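Local atomic coordinates of major Capsid Protein VP1 (Chimpanzee polyomavirus Bob, PDB entry 6Y9I), a protein that forms the pentameric building blocks of the polyomavirus capsid and, as a major capsid protein, probably engages glycan receptors on the host cell. Residues H165-A170 against E175-L180; E111-A116 against P123-E128. All coordinates share one frame; numbering follows the deposited sequence.

Contact 1. Residues H165-A170 against E175-L180; sequences HPNDIA and EEKPQL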
ATOM      1  N   HIS A 165     -14.582   1.609  32.433  1.00 24.67           N
ATOM      2  CA  HIS A 165     -13.364   2.376  32.105  1.00 27.03           C
ATOM      3  C   HIS A 165     -12.190   1.775  32.861  1.00 26.62           C
ATOM      4  O   HIS A 165     -12.352   1.182  33.925  1.00 28.12           O
ATOM      5  CB  HIS A 165     -13.605   3.855  32.426  1.00 30.41           C
ATOM      6  CG  HIS A 165     -14.892   4.342  31.863  1.00 31.56           C
ATOM      7  ND1 HIS A 165     -15.101   4.441  30.500  1.00 28.63           N
ATOM      8  CD2 HIS A 165     -16.043   4.725  32.458  1.00 33.63           C
ATOM      9  CE1 HIS A 165     -16.326   4.868  30.279  1.00 32.93           C
ATOM     10  NE2 HIS A 165     -16.928   5.048  31.459  1.00 33.23           N
ATOM     11  N   PRO A 166     -10.964   1.910  32.323  1.00 24.87           N
ATOM     12  CA  PRO A 166      -9.787   1.395  33.002  1.00 25.30           C
ATOM     13  C   PRO A 166      -9.634   1.826  34.469  1.00 24.44           C
ATOM     14  O   PRO A 166      -9.231   0.989  35.232  1.00 24.02           O
ATOM     15  CB  PRO A 166      -8.644   1.953  32.149  1.00 25.30           C
ATOM     16  CG  PRO A 166      -9.236   2.016  30.762  1.00 26.91           C
ATOM     17  CD  PRO A 166     -10.658   2.470  30.995  1.00 25.54           C
ATOM     18  N   ASN A 167      -9.941   3.078  34.822  1.00 23.18           N
ATOM     19  CA  ASN A 167      -9.769   3.544  36.222  1.00 25.82           C
ATOM     20  C   ASN A 167     -10.816   2.948  37.176  1.00 27.67           C
ATOM     21  O   ASN A 167     -10.489   2.908  38.383  1.00 30.15           O
ATOM     22  CB  ASN A 167      -9.688   5.058  36.379  1.00 25.53           C
ATOM     23  CG  ASN A 167      -8.838   5.368  37.589  1.00 28.09           C
ATOM     24  OD1 ASN A 167      -7.845   4.683  37.833  1.00 27.34           O
ATOM     25  ND2 ASN A 167      -9.241   6.346  38.380  1.00 28.89           N
ATOM     26  N   ASP A 168     -11.967   2.490  36.676  1.00 27.00           N
ATOM     27  CA  ASP A 168     -12.972   1.693  37.419  1.00 30.75           C
ATOM     28  C   ASP A 168     -12.252   0.468  37.963  1.00 30.91           C
ATOM     29  O   ASP A 168     -12.577   0.046  39.053  1.00 27.57           O
ATOM     30  CB  ASP A 168     -14.174   1.257  36.563  1.00 31.49           C
ATOM     31  CG  ASP A 168     -15.080   2.384  36.073  1.00 35.22           C
ATOM     32  OD1 ASP A 168     -15.064   3.459  36.702  1.00 38.63           O
ATOM     33  OD2 ASP A 168     -15.811   2.200  35.049  1.00 31.37           O
ATOM     34  N   ILE A 169     -11.275  -0.065  37.238  1.00 28.96           N
ATOM     35  CA  ILE A 169     -10.524  -1.257  37.708  1.00 28.58           C
ATOM     36  C   ILE A 169      -9.287  -0.791  38.458  1.00 28.81           C
ATOM     37  O   ILE A 169      -9.090  -1.264  39.565  1.00 30.02           O
ATOM     38  CB  ILE A 169     -10.213  -2.209  36.542  1.00 30.91           C
ATOM     39  CG1 ILE A 169     -11.523  -2.829  36.064  1.00 32.12           C
ATOM     40  CG2 ILE A 169      -9.195  -3.259  36.958  1.00 33.51           C
ATOM     41  CD1 ILE A 169     -11.632  -2.953  34.596  1.00 36.12           C
ATOM     42  N   ALA A 170      -8.509   0.119  37.890  1.00 29.10           N
ATOM     43  CA  ALA A 170      -7.195   0.530  38.433  1.00 29.99           C
ATOM     44  C   ALA A 170      -7.381   1.349  39.724  1.00 30.61           C
ATOM     45  O   ALA A 170      -6.490   1.261  40.586  1.00 29.93           O
ATOM     46  CB  ALA A 170      -6.448   1.313  37.389  1.00 31.44           C
ATOM     47  N   GLU A 175      -4.519  12.420  41.145  1.00 37.54           N
ATOM     48  CA  GLU A 175      -3.102  12.826  40.942  1.00 37.12           C
ATOM     49  C   GLU A 175      -2.332  11.737  40.171  1.00 34.49           C
ATOM     50  O   GLU A 175      -1.387  12.113  39.507  1.00 35.27           O
ATOM     51  CB  GLU A 175      -2.400  13.152  42.272  1.00 38.14           C
ATOM     52  N   GLU A 176      -2.715  10.452  40.261  1.00 34.26           N
ATOM     53  CA  GLU A 176      -1.983   9.310  39.635  1.00 32.57           C
ATOM     54  C   GLU A 176      -2.624   8.894  38.293  1.00 29.25           C
ATOM     55  O   GLU A 176      -2.032   8.049  37.586  1.00 27.89           O
ATOM     56  CB  GLU A 176      -1.958   8.096  40.576  1.00 33.29           C
ATOM     57  CG  GLU A 176      -1.423   8.381  41.977  1.00 39.19           C
ATOM     58  N   LYS A 177      -3.809   9.390  37.954  1.00 27.66           N
ATOM     59  CA  LYS A 177      -4.529   8.952  36.719  1.00 29.34           C
ATOM     60  C   LYS A 177      -3.738   9.194  35.429  1.00 28.57           C
ATOM     61  O   LYS A 177      -3.987   8.485  34.469  1.00 26.41           O
ATOM     62  CB  LYS A 177      -5.883   9.633  36.603  1.00 29.89           C
ATOM     63  CG  LYS A 177      -6.951   8.970  37.447  1.00 30.51           C
ATOM     64  CD  LYS A 177      -8.222   9.719  37.384  1.00 32.03           C
ATOM     65  CE  LYS A 177      -9.039   9.350  36.165  1.00 33.20           C
ATOM     66  NZ  LYS A 177     -10.429   9.812  36.343  1.00 34.42           N
ATOM     67  N   PRO A 178      -2.832  10.196  35.317  1.00 28.42           N
ATOM     68  CA  PRO A 178      -1.983  10.326  34.132  1.00 28.34           C
ATOM     69  C   PRO A 178      -1.166   9.070  33.793  1.00 26.11           C
ATOM     70  O   PRO A 178      -0.846   8.913  32.661  1.00 24.76           O
ATOM     71  CB  PRO A 178      -1.063  11.506  34.454  1.00 31.08           C
ATOM     72  CG  PRO A 178      -1.877  12.348  35.407  1.00 31.30           C
ATOM     73  CD  PRO A 178      -2.693  11.354  36.211  1.00 30.64           C
ATOM     74  N   GLN A 179      -0.883   8.203  34.769  1.00 26.80           N
ATOM     75  CA  GLN A 179      -0.246   6.869  34.512  1.00 26.29           C
ATOM     76  C   GLN A 179      -0.999   6.103  33.402  1.00 24.34           C
ATOM     77  O   GLN A 179      -0.355   5.350  32.663  1.00 22.22           O
ATOM     78  CB  GLN A 179      -0.220   6.020  35.778  1.00 25.13           C
ATOM     79  CG  GLN A 179       0.799   6.486  36.804  1.00 29.95           C
ATOM     80  CD  GLN A 179       0.691   5.691  38.085  1.00 31.17           C
ATOM     81  OE1 GLN A 179       0.263   4.541  38.070  1.00 30.18           O
ATOM     82  NE2 GLN A 179       1.110   6.309  39.183  1.00 34.43           N
ATOM     83  N   LEU A 180      -2.319   6.290  33.291  1.00 24.27           N
ATOM     84  CA  LEU A 180      -3.194   5.596  32.315  1.00 25.63           C
ATOM     85  C   LEU A 180      -2.890   5.974  30.860  1.00 24.12           C
ATOM     86  O   LEU A 180      -3.400   5.255  29.986  1.00 24.05           O
ATOM     87  CB  LEU A 180      -4.654   5.899  32.646  1.00 24.20           C
ATOM     88  CG  LEU A 180      -5.160   5.189  33.897  1.00 23.62           C
ATOM     89  CD1 LEU A 180      -6.472   5.755  34.363  1.00 24.79           C
ATOM     90  CD2 LEU A 180      -5.285   3.705  33.654  1.00 23.95           C
TER
HETATM   91  O   HOH W   1     -11.752   7.608  37.714  1.00 35.76           O

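Contact 2. Residues E111-A116 against P123-E128; sequences EAKMAA and PSQPIE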
ATOM      1  N   GLU A 111     -28.726  13.448   6.931  1.00 24.82           N
ATOM      2  CA  GLU A 111     -28.148  14.481   7.821  1.00 25.28           C
ATOM      3  C   GLU A 111     -26.687  14.776   7.465  1.00 23.82           C
ATOM      4  O   GLU A 111     -26.115  15.640   8.129  1.00 25.55           O
ATOM      5  CB  GLU A 111     -28.285  14.081   9.290  1.00 28.20           C
ATOM      6  CG  GLU A 111     -29.720  14.165   9.768  1.00 33.18           C
ATOM      7  CD  GLU A 111     -29.912  13.890  11.248  1.00 33.42           C
ATOM      8  OE1 GLU A 111     -28.925  13.929  11.990  1.00 34.45           O
ATOM      9  OE2 GLU A 111     -31.051  13.667  11.646  1.00 39.69           O
ATOM     10  N   ALA A 112     -26.115  14.175   6.420  1.00 23.36           N
ATOM     11  CA  ALA A 112     -24.649  14.230   6.190  1.00 24.54           C
ATOM     12  C   ALA A 112     -24.280  15.487   5.389  1.00 23.62           C
ATOM     13  O   ALA A 112     -25.056  15.915   4.555  1.00 24.82           O
ATOM     14  CB  ALA A 112     -24.157  12.979   5.524  1.00 23.82           C
ATOM     15  N   LYS A 113     -23.121  16.058   5.691  1.00 23.46           N
ATOM     16  CA  LYS A 113     -22.483  17.201   4.992  1.00 26.08           C
ATOM     17  C   LYS A 113     -22.459  16.947   3.477  1.00 24.11           C
ATOM     18  O   LYS A 113     -22.115  15.829   3.033  1.00 24.28           O
ATOM     19  CB  LYS A 113     -21.064  17.390   5.547  1.00 28.90           C
ATOM     20  CG  LYS A 113     -20.289  18.581   5.010  1.00 35.06           C
ATOM     21  CD  LYS A 113     -18.891  18.676   5.604  1.00 38.97           C
ATOM     22  CE  LYS A 113     -17.939  19.564   4.815  1.00 45.80           C
ATOM     23  NZ  LYS A 113     -18.111  21.009   5.136  1.00 46.50           N
ATOM     24  N   MET A 114     -22.763  17.978   2.700  1.00 22.83           N
ATOM     25  CA  MET A 114     -22.725  17.946   1.224  1.00 24.82           C
ATOM     26  C   MET A 114     -21.271  18.126   0.766  1.00 26.01           C
ATOM     27  O   MET A 114     -20.593  19.082   1.197  1.00 27.41           O
ATOM     28  CB  MET A 114     -23.593  19.068   0.640  1.00 25.41           C
ATOM     29  CG  MET A 114     -23.495  19.165  -0.853  1.00 27.38           C
ATOM     30  SD  MET A 114     -24.623  20.450  -1.521  1.00 28.34           S
ATOM     31  CE  MET A 114     -23.749  21.940  -1.028  1.00 27.85           C
ATOM     32  N   ALA A 115     -20.806  17.276  -0.143  1.00 27.75           N
ATOM     33  CA  ALA A 115     -19.467  17.404  -0.739  1.00 27.51           C
ATOM     34  C   ALA A 115     -19.592  18.231  -2.023  1.00 28.58           C
ATOM     35  O   ALA A 115     -19.695  17.644  -3.098  1.00 30.58           O
ATOM     36  CB  ALA A 115     -18.904  16.027  -0.959  1.00 31.05           C
ATOM     37  N   ALA A 116     -19.624  19.557  -1.888  1.00 29.45           N
ATOM     38  CA  ALA A 116     -19.729  20.550  -2.985  1.00 32.18           C
ATOM     39  C   ALA A 116     -19.573  21.965  -2.399  1.00 36.19           C
ATOM     40  O   ALA A 116     -19.856  22.132  -1.200  1.00 34.41           O
ATOM     41  CB  ALA A 116     -21.071  20.407  -3.669  1.00 33.49           C
ATOM     42  N   PRO A 123     -23.219  15.304  -3.850  1.00 25.91           N
ATOM     43  CA  PRO A 123     -23.527  14.146  -3.037  1.00 24.46           C
ATOM     44  C   PRO A 123     -23.183  14.474  -1.580  1.00 25.49           C
ATOM     45  O   PRO A 123     -22.503  15.467  -1.304  1.00 23.00           O
ATOM     46  CB  PRO A 123     -22.571  13.094  -3.606  1.00 26.80           C
ATOM     47  CG  PRO A 123     -21.346  13.873  -3.967  1.00 24.84           C
ATOM     48  CD  PRO A 123     -21.874  15.211  -4.442  1.00 27.89           C
ATOM     49  N   SER A 124     -23.639  13.645  -0.653  1.00 23.44           N
ATOM     50  CA  SER A 124     -23.103  13.710   0.723  1.00 23.46           C
ATOM     51  C   SER A 124     -21.662  13.233   0.702  1.00 22.10           C
ATOM     52  O   SER A 124     -21.257  12.470  -0.229  1.00 22.40           O
ATOM     53  CB  SER A 124     -23.914  12.914   1.714  1.00 22.07           C
ATOM     54  OG  SER A 124     -23.534  11.554   1.680  1.00 25.41           O
ATOM     55  N   GLN A 125     -20.904  13.645   1.709  1.00 22.60           N
ATOM     56  CA  GLN A 125     -19.644  12.944   2.036  1.00 24.77           C
ATOM     57  C   GLN A 125     -20.058  11.528   2.407  1.00 22.23           C
ATOM     58  O   GLN A 125     -21.017  11.347   3.136  1.00 21.79           O
ATOM     59  CB  GLN A 125     -18.879  13.611   3.177  1.00 29.01           C
ATOM     60  CG  GLN A 125     -17.898  14.660   2.719  1.00 35.98           C
ATOM     61  CD  GLN A 125     -17.325  15.346   3.932  1.00 43.66           C
ATOM     62  OE1 GLN A 125     -17.033  14.708   4.941  1.00 45.90           O
ATOM     63  NE2 GLN A 125     -17.180  16.660   3.836  1.00 49.31           N
ATOM     64  N   PRO A 126     -19.384  10.503   1.868  1.00 20.80           N
ATOM     65  CA  PRO A 126     -19.667   9.123   2.233  1.00 20.00           C
ATOM     66  C   PRO A 126     -18.957   8.783   3.552  1.00 20.52           C
ATOM     67  O   PRO A 126     -18.182   9.582   4.043  1.00 22.13           O
ATOM     68  CB  PRO A 126     -19.033   8.341   1.093  1.00 20.20           C
ATOM     69  CG  PRO A 126     -17.767   9.194   0.779  1.00 20.57           C
ATOM     70  CD  PRO A 126     -18.257  10.619   0.916  1.00 21.16           C
ATOM     71  N   ILE A 127     -19.223   7.604   4.089  1.00 21.56           N
ATOM     72  CA  ILE A 127     -18.446   7.069   5.233  1.00 20.62           C
ATOM     73  C   ILE A 127     -16.959   7.063   4.840  1.00 23.96           C
ATOM     74  O   ILE A 127     -16.615   6.547   3.772  1.00 23.15           O
ATOM     75  CB  ILE A 127     -18.958   5.691   5.676  1.00 20.30           C
ATOM     76  CG1 ILE A 127     -20.442   5.729   6.052  1.00 20.25           C
ATOM     77  CG2 ILE A 127     -18.112   5.152   6.814  1.00 19.65           C
ATOM     78  CD1 ILE A 127     -20.763   6.604   7.240  1.00 19.91           C
ATOM     79  N   GLU A 128     -16.119   7.681   5.677  1.00 21.90           N
ATOM     80  CA  GLU A 128     -14.651   7.651   5.536  1.00 23.00           C
ATOM     81  C   GLU A 128     -13.994   7.891   6.896  1.00 22.29           C
ATOM     82  O   GLU A 128     -14.695   8.134   7.877  1.00 23.87           O
ATOM     83  CB  GLU A 128     -14.211   8.662   4.473  1.00 26.18           C
ATOM     84  CG  GLU A 128     -14.616  10.105   4.735  1.00 29.29           C
ATOM     85  CD  GLU A 128     -14.321  11.033   3.546  1.00 38.23           C
ATOM     86  OE1 GLU A 128     -14.129  10.511   2.420  1.00 36.58           O
ATOM     87  OE2 GLU A 128     -14.241  12.274   3.745  1.00 38.72           O
TER

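Contact 1. Residues H165-A170 against E175-L180
Asn167, Lys177 and Leu180 carry the contact in which the one-turn helix 166-170 packs against the 3-10 segment 177-180, within the long loop joining strands 142-146 and 188-191 of this jelly-roll capsid protein. Lys177 crosses the Asn167 amide at about a right angle and wraps round its nitrogen: CG of Lys177 lies 3.6 Å from ND2 of Asn167, and CD and CE stay almost as close. A bend at chi3 of 83° curls the lysine chain about the amide instead of carrying it past. Leu180 supplies the apolar half. Its CD1 rests 3.9 Å from CB of Asn167 and equally near OD1, whereas its other methyl, CD2, approaches CB of Pro166 at 4.1 Å.

The second shell fixes the amide's orientation from its other end. OD1 of Asn167 accepts a hydrogen bond from the backbone N of Leu172, in the turn between the two segments, and the backbone of Leu180 is bonded to Glu148. Pro166 in turn packs on Trp202 of strand 202-204. Before the helix, N of His165 donates to OD2 of Asp168 from above the carboxylate plane. The polar tips are finally joined through one water, which accepts from ND2 of Asn167 at 2.9 Å and from NZ of Lys177 at 2.9 Å.

Contact 2. Residues E111-A116 against P123-E128
Gln125 lies across Lys113 and Ala115, and its side chain illustrates how an irregular loop closes on itself. CB begins 3.9 Å from the carbonyl O of Lys113, the same oxygen that accepts the backbone N-H of Gln125. CG, placed beside the backbone N by a chi1 of -90°, reaches the methyl of Ala115 at 4.1 Å. From there the chain runs extended: CD meets CD of Lys113, and NE2 presses tightly on the lysine methylenes, 3.2 Å from both CD and CE of Lys113. The two long side chains cross obliquely, with the amide against the aliphatic shaft of the lysine and not its charge; NZ is engaged instead in a salt bridge with Glu270 of the same chain.

Between the backbones, N of Gln125 donates to O of Lys113 at 2.8 Å, and N of Ala115 to O of Pro123 at 2.7 Å, both nearly straight. Each of these oxygens also receives a CA-H...O contact, from Ser124 and Met114 respectively. Farther along, CB of Ala112 packs on CB of Ser124 at 3.8 Å. The serine OG donates to O of Gln125 from above the carbonyl plane, and is also hydrogen-bonded to N of Leu109.

Two bonds flanking a close Met114–Ser124 pair are the pattern of a non-hydrogen-bonded antiparallel pair, here an isolated beta bridge that closes off residues 117-122 within the connection between strands 87-98 and 131-138, probably in the DE loop of the polyomavirus VP1 jelly roll.

Both contacts are partly buried and belong to loops built on one jelly-roll framework, yet they share no element: their centres lie 38 Å apart. The 111-116/123-128 pairing is the more extensive, burying 343 Å² against 177 Å² for contact 1, and two direct backbone hydrogen bonds secure it, with Gln125 laid over Lys113. Contact 1 instead joins short helical turns through side chains, with apolar touches and a bridging water. Their surroundings differ. Contact 2 leans on strand 252-265 and packs against Glu270 and Leu222 of the third subunit, whereas contact 1 rests on strand 202-204 and meets Lys40 and Pro35 of the second subunit. Each loop thus also takes part in pentamer interfaces.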